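Side-chain contacts in TetR family transcriptional regulator (Clostridium perfringens, PDB 6AZH), which probably acts as a dimeric TetR-type transcriptional regulator, binding DNA through a helix-turn-helix domain and perhaps controlling genes of fatty acid metabolism: residues A[81-84]-A[85-88]; A[143-147]-A[148-152]. All blocks are in the same frame, centred on the assembly; numbering follows the deposited sequence.

Contact 1: residues A[81-84]-A[85-88]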
ATOM      1  N   GLU A  81      16.150  17.132 -10.556  1.00 17.06           N
ATOM      2  CA  GLU A  81      16.429  16.114 -11.555  1.00 17.48           C
ATOM      3  C   GLU A  81      16.644  14.750 -10.900  1.00 13.58           C
ATOM      4  O   GLU A  81      16.295  13.719 -11.490  1.00 17.64           O
ATOM      5  CB  GLU A  81      17.645  16.523 -12.390  1.00 17.03           C
ATOM      6  CG  GLU A  81      17.394  17.787 -13.227  1.00 20.83           C
ATOM      7  CD  GLU A  81      16.191  17.619 -14.136  1.00 21.33           C
ATOM      8  OE1 GLU A  81      16.148  16.602 -14.864  1.00 23.39           O
ATOM      9  OE2 GLU A  81      15.283  18.487 -14.113  1.00 22.03           O
ATOM     10  N   LYS A  82      17.187  14.732  -9.683  1.00 16.99           N
ATOM     11  CA  LYS A  82      17.285  13.475  -8.946  1.00 13.77           C
ATOM     12  C   LYS A  82      15.905  12.906  -8.649  1.00 17.50           C
ATOM     13  O   LYS A  82      15.715  11.684  -8.697  1.00 18.66           O
ATOM     14  CB  LYS A  82      18.064  13.662  -7.644  1.00 15.88           C
ATOM     15  CG  LYS A  82      19.580  13.853  -7.816  1.00 18.47           C
ATOM     16  CD  LYS A  82      20.208  14.334  -6.518  1.00 22.41           C
ATOM     17  CE  LYS A  82      21.723  14.163  -6.533  1.00 25.14           C
ATOM     18  NZ  LYS A  82      22.327  14.640  -5.257  1.00 26.95           N
ATOM     19  N   LEU A  83      14.921  13.773  -8.342  1.00 16.13           N
ATOM     20  CA  LEU A  83      13.571  13.265  -8.075  1.00 17.21           C
ATOM     21  C   LEU A  83      12.958  12.659  -9.328  1.00 19.82           C
ATOM     22  O   LEU A  83      12.300  11.615  -9.259  1.00 17.19           O
ATOM     23  CB  LEU A  83      12.652  14.364  -7.519  1.00 15.29           C
ATOM     24  CG  LEU A  83      13.000  14.838  -6.104  1.00 16.83           C
ATOM     25  CD1 LEU A  83      12.200  16.106  -5.749  1.00 19.85           C
ATOM     26  CD2 LEU A  83      12.767  13.727  -5.060  1.00 19.33           C
ATOM     27  N   LYS A  84      13.157  13.296 -10.482  1.00 16.45           N
ATOM     28  CA  LYS A  84      12.668  12.702 -11.722  1.00 17.91           C
ATOM     29  C   LYS A  84      13.302  11.335 -11.963  1.00 18.85           C
ATOM     30  O   LYS A  84      12.611  10.386 -12.358  1.00 19.26           O
ATOM     31  CB  LYS A  84      12.927  13.651 -12.889  1.00 18.02           C
ATOM     32  CG  LYS A  84      12.043  14.903 -12.829  1.00 16.81           C
ATOM     33  CD  LYS A  84      12.625  15.983 -13.746  1.00 16.57           C
ATOM     34  CE  LYS A  84      11.852  17.286 -13.708  1.00 18.94           C
ATOM     35  NZ  LYS A  84      12.430  18.166 -14.772  1.00 20.80           N
ATOM     36  N   LYS A  85      14.602  11.201 -11.680  1.00 16.75           N
ATOM     37  CA  LYS A  85      15.270   9.913 -11.854  1.00 17.52           C
ATOM     38  C   LYS A  85      14.823   8.906 -10.796  1.00 19.76           C
ATOM     39  O   LYS A  85      14.804   7.701 -11.066  1.00 18.73           O
ATOM     40  CB  LYS A  85      16.792  10.091 -11.830  1.00 20.66           C
ATOM     41  CG  LYS A  85      17.340  10.735 -13.129  1.00 20.45           C
ATOM     42  CD  LYS A  85      18.822  11.125 -13.068  1.00 23.32           C
ATOM     43  CE  LYS A  85      19.333  11.469 -14.475  1.00 27.98           C
ATOM     44  NZ  LYS A  85      20.753  11.923 -14.473  1.00 32.03           N
ATOM     45  N   LEU A  86      14.451   9.384  -9.606  1.00 20.43           N
ATOM     46  CA  LEU A  86      13.932   8.500  -8.563  1.00 17.22           C
ATOM     47  C   LEU A  86      12.634   7.828  -9.002  1.00 20.77           C
ATOM     48  O   LEU A  86      12.472   6.608  -8.851  1.00 20.53           O
ATOM     49  CB  LEU A  86      13.726   9.304  -7.273  1.00 19.40           C
ATOM     50  CG  LEU A  86      12.887   8.596  -6.196  1.00 22.22           C
ATOM     51  CD1 LEU A  86      13.703   7.492  -5.598  1.00 17.61           C
ATOM     52  CD2 LEU A  86      12.457   9.587  -5.106  1.00 19.62           C
ATOM     53  N   PHE A  87      11.700   8.607  -9.568  1.00 21.05           N
ATOM     54  CA  PHE A  87      10.420   8.037  -9.973  1.00 20.74           C
ATOM     55  C   PHE A  87      10.620   6.981 -11.046  1.00 21.01           C
ATOM     56  O   PHE A  87      10.018   5.901 -10.988  1.00 20.34           O
ATOM     57  CB  PHE A  87       9.478   9.134 -10.480  1.00 18.72           C
ATOM     58  CG  PHE A  87       9.242  10.228  -9.500  1.00 19.00           C
ATOM     59  CD1 PHE A  87       9.264   9.982  -8.138  1.00 25.33           C
ATOM     60  CD2 PHE A  87       9.019  11.527  -9.941  1.00 17.52           C
ATOM     61  CE1 PHE A  87       9.062  11.008  -7.231  1.00 25.31           C
ATOM     62  CE2 PHE A  87       8.806  12.558  -9.037  1.00 23.28           C
ATOM     63  CZ  PHE A  87       8.823  12.295  -7.684  1.00 22.39           C
ATOM     64  N   LYS A  88      11.497   7.260 -12.011  1.00 17.93           N
ATOM     65  CA  LYS A  88      11.764   6.307 -13.078  1.00 19.18           C
ATOM     66  C   LYS A  88      12.392   5.034 -12.525  1.00 17.42           C
ATOM     67  O   LYS A  88      11.942   3.926 -12.835  1.00 18.52           O
ATOM     68  CB  LYS A  88      12.675   6.946 -14.124  1.00 22.10           C
ATOM     69  CG  LYS A  88      13.160   5.989 -15.183  1.00 25.19           C
ATOM     70  CD  LYS A  88      14.148   6.703 -16.107  1.00 34.34           C
ATOM     71  CE  LYS A  88      14.195   6.054 -17.474  1.00 37.40           C
ATOM     72  NZ  LYS A  88      14.576   4.621 -17.397  1.00 36.33           N
TER
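Phe87 lays one face of its ring over the carbonyl oxygen of Leu83, a turn earlier in helix 79-96. Leu83 O stands 3.3 Å above the ring plane of Phe87 and over its centre. With CG anti to its own carbonyl carbon and beside the backbone N (chi1 -56°), the ring swings back along the helix to reach this place. The same Leu83 O accepts the helical bond from Phe87 N at 3.1 Å, so one residue both donates to the oxygen and covers it. At the far end of the ring, Phe87 CZ comes within 4.4 Å of Leu83 CB.

The two leucines use different first torsions. Leu83 also has CG anti to its carbonyl carbon, whereas Leu86 has CG anti to the backbone N (chi1 166°). Their side chains cross obliquely, and methyl meets methyl at 4.2 Å, Leu83 CD2 against Leu86 CD2.

On the polar side, Glu81 curls its carboxylate back while Lys84 runs extended to meet it. Lys84 NZ donates to Glu81 OE2 at 2.9 Å, arriving on the syn side and 20° out of the carboxylate plane, a salt bridge between residues three apart. Lys85 starts beside the preceding turn, its CG 3.6 Å from Glu81 O, then leads outward to a salt bridge with Asp77. Lys88 turns instead toward Glu92.

Leu83 packs on Ile132 and Leu133 of helix 113-138, Leu86 on Leu69 of helix 50-74 and Phe87 on Ile185 of helix 174-187. The stretch is a worked example of an amphipathic alpha-helix in the all-helical C-terminal domain of a TetR-type regulator: leucines and Phe87 on the packed face, most charged ends on the more exposed sides, and Lys82 the buried exception, its NZ bonded to Glu73 O.

Contact 2: residues A[143-147]-A[148-152]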
ATOM      1  N   ARG A 143       8.666  22.916  -2.846  1.00 23.75           N
ATOM      2  CA  ARG A 143       8.032  23.749  -1.830  1.00 23.91           C
ATOM      3  C   ARG A 143       8.418  23.292  -0.425  1.00 27.37           C
ATOM      4  O   ARG A 143       8.655  22.105  -0.167  1.00 23.61           O
ATOM      5  CB  ARG A 143       6.505  23.712  -1.987  1.00 24.41           C
ATOM      6  CG  ARG A 143       5.894  22.309  -1.806  1.00 34.07           C
ATOM      7  CD  ARG A 143       4.344  22.302  -1.799  1.00 36.69           C
ATOM      8  NE  ARG A 143       3.809  22.877  -0.569  1.00 39.19           N
ATOM      9  CZ  ARG A 143       3.251  22.187   0.423  1.00 39.59           C
ATOM     10  NH1 ARG A 143       3.125  20.866   0.358  1.00 41.86           N
ATOM     11  NH2 ARG A 143       2.807  22.828   1.498  1.00 46.60           N
ATOM     12  N   GLU A 144       8.486  24.249   0.493  1.00 25.55           N
ATOM     13  CA  GLU A 144       8.671  23.897   1.894  1.00 28.91           C
ATOM     14  C   GLU A 144       7.458  23.123   2.386  1.00 26.49           C
ATOM     15  O   GLU A 144       6.317  23.531   2.163  1.00 25.86           O
ATOM     16  CB  GLU A 144       8.869  25.154   2.738  1.00 29.56           C
ATOM     17  CG  GLU A 144       9.504  24.862   4.081  1.00 36.61           C
ATOM     18  CD  GLU A 144      10.974  25.221   4.102  1.00 44.74           C
ATOM     19  OE1 GLU A 144      11.750  24.502   4.769  1.00 55.75           O
ATOM     20  OE2 GLU A 144      11.353  26.222   3.448  1.00 51.67           O
ATOM     21  N   CYS A 145       7.698  21.995   3.044  1.00 25.25           N
ATOM     22  CA  CYS A 145       6.590  21.136   3.447  1.00 25.77           C
ATOM     23  C   CYS A 145       7.125  20.120   4.440  1.00 23.58           C
ATOM     24  O   CYS A 145       8.325  20.064   4.716  1.00 27.05           O
ATOM     25  CB  CYS A 145       5.962  20.434   2.243  1.00 29.87           C
ATOM     26  SG  CYS A 145       7.151  19.349   1.421  1.00 32.87           S
ATOM     27  N   ASP A 146       6.214  19.313   4.971  1.00 23.65           N
ATOM     28  CA  ASP A 146       6.570  18.198   5.829  1.00 23.49           C
ATOM     29  C   ASP A 146       7.310  17.155   4.998  1.00 25.83           C
ATOM     30  O   ASP A 146       6.696  16.439   4.201  1.00 20.72           O
ATOM     31  CB  ASP A 146       5.298  17.630   6.453  1.00 22.99           C
ATOM     32  CG  ASP A 146       5.584  16.654   7.572  1.00 29.87           C
ATOM     33  OD1 ASP A 146       6.546  15.874   7.448  1.00 24.39           O
ATOM     34  OD2 ASP A 146       4.840  16.666   8.581  1.00 35.06           O
ATOM     35  N   ILE A 147       8.625  17.059   5.206  1.00 21.38           N
ATOM     36  CA  ILE A 147       9.485  16.234   4.361  1.00 18.90           C
ATOM     37  C   ILE A 147       9.186  14.752   4.549  1.00 21.63           C
ATOM     38  O   ILE A 147       9.094  13.994   3.577  1.00 21.10           O
ATOM     39  CB  ILE A 147      10.959  16.533   4.666  1.00 21.32           C
ATOM     40  CG1 ILE A 147      11.322  17.921   4.149  1.00 24.31           C
ATOM     41  CG2 ILE A 147      11.840  15.482   4.040  1.00 25.15           C
ATOM     42  CD1 ILE A 147      12.754  18.347   4.493  1.00 28.89           C
ATOM     43  N   SER A 148       9.086  14.311   5.803  1.00 22.25           N
ATOM     44  CA  SER A 148       8.804  12.904   6.070  1.00 21.78           C
ATOM     45  C   SER A 148       7.450  12.495   5.502  1.00 22.68           C
ATOM     46  O   SER A 148       7.317  11.416   4.911  1.00 22.17           O
ATOM     47  CB  SER A 148       8.861  12.633   7.566  1.00 27.98           C
ATOM     48  OG  SER A 148      10.201  12.658   8.022  1.00 33.07           O
ATOM     49  N   LEU A 149       6.433  13.332   5.694  1.00 20.92           N
ATOM     50  CA  LEU A 149       5.128  13.053   5.108  1.00 21.40           C
ATOM     51  C   LEU A 149       5.236  12.930   3.594  1.00 21.52           C
ATOM     52  O   LEU A 149       4.699  11.988   3.001  1.00 19.33           O
ATOM     53  CB  LEU A 149       4.132  14.151   5.499  1.00 20.13           C
ATOM     54  CG  LEU A 149       2.689  13.964   5.045  1.00 21.80           C
ATOM     55  CD1 LEU A 149       2.147  12.653   5.596  1.00 28.93           C
ATOM     56  CD2 LEU A 149       1.797  15.119   5.494  1.00 25.17           C
ATOM     57  N   LEU A 150       5.933  13.875   2.951  1.00 17.50           N
ATOM     58  CA  LEU A 150       6.084  13.821   1.500  1.00 17.20           C
ATOM     59  C   LEU A 150       6.850  12.574   1.067  1.00 19.14           C
ATOM     60  O   LEU A 150       6.431  11.866   0.144  1.00 20.75           O
ATOM     61  CB  LEU A 150       6.785  15.083   0.995  1.00 16.82           C
ATOM     62  CG  LEU A 150       7.003  15.134  -0.516  1.00 19.74           C
ATOM     63  CD1 LEU A 150       5.683  14.929  -1.266  1.00 18.37           C
ATOM     64  CD2 LEU A 150       7.630  16.474  -0.904  1.00 17.65           C
ATOM     65  N   ALA A 151       7.974  12.283   1.731  1.00 16.59           N
ATOM     66  CA  ALA A 151       8.769  11.123   1.336  1.00 19.77           C
ATOM     67  C   ALA A 151       7.953   9.841   1.426  1.00 19.96           C
ATOM     68  O   ALA A 151       8.084   8.954   0.576  1.00 17.97           O
ATOM     69  CB  ALA A 151      10.021  11.006   2.196  1.00 19.35           C
ATOM     70  N   HIS A 152       7.094   9.725   2.443  1.00 19.28           N
ATOM     71  CA  HIS A 152       6.255   8.531   2.513  1.00 21.37           C
ATOM     72  C   HIS A 152       5.223   8.510   1.397  1.00 18.56           C
ATOM     73  O   HIS A 152       4.874   7.436   0.904  1.00 20.79           O
ATOM     74  CB  HIS A 152       5.566   8.437   3.871  1.00 19.58           C
ATOM     75  CG  HIS A 152       6.441   7.859   4.934  1.00 25.51           C
ATOM     76  ND1 HIS A 152       7.465   8.572   5.514  1.00 27.18           N
ATOM     77  CD2 HIS A 152       6.470   6.628   5.496  1.00 24.16           C
ATOM     78  CE1 HIS A 152       8.076   7.810   6.408  1.00 28.62           C
ATOM     79  NE2 HIS A 152       7.491   6.627   6.417  1.00 23.83           N
TER
HETATM   80  O   HOH W   1       9.666  15.800   8.139  1.00 31.47           O
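Asp146 turns its carboxylate toward the first turn of helix 147-165, where OD1 accepts from Leu149 N at 3.1 Å. The bond is nearly straight (172° at the hydrogen), although the N-H comes from above the carboxylate plane, 55° out of it. This is an N-cap, and a water bridges the same OD1 to Ser148 N, lying 2.8 Å from that nitrogen. The Asp146 and Leu149 side chains cross at about a right angle, with Asp146 CG 3.6 Å from Leu149 CB.

On the chain just before the cap, Cys145 holds SG between its backbone N and carbonyl carbon (chi1 62°), and SG touches Leu150 CD2 at 3.7 Å. A turn onward, His152 ND1 donates to Ser148 O at 2.9 Å with the acceptor close to the imidazole plane. His152 N bonds to that oxygen from the opposite face of its carbonyl plane, so two bonds grip that oxygen, and the one from ND1 helps fix the rotation of the ring.

Glu180 of the second subunit accepts from Asp146 N, and Tyr164 of that subunit meets the His152 ring. Within the chain, Ile147 packs on Ile137 and Ala151 on Ile129, seating the start of helix 147-165 between helix 113-138 and the partner subunit.

Contact 1 lies wholly within helix 79-96, while contact 2 is the passage from a loop into helix 147-165. Their centres are 16 Å apart and they do not touch, yet both pack against helix 113-138 inside the C-terminal domain. Each is partly buried, but in a different manner. In contact 1 the buried face is mainly leucine and phenylalanine pressed on helices of the same chain, with lysine salt bridges on its more exposed sides. Contact 2 instead has polar groups at a helix start, satisfied by capping, water and the second subunit. One therefore illustrates packing inside a subunit, the other helix initiation at the dimer interface.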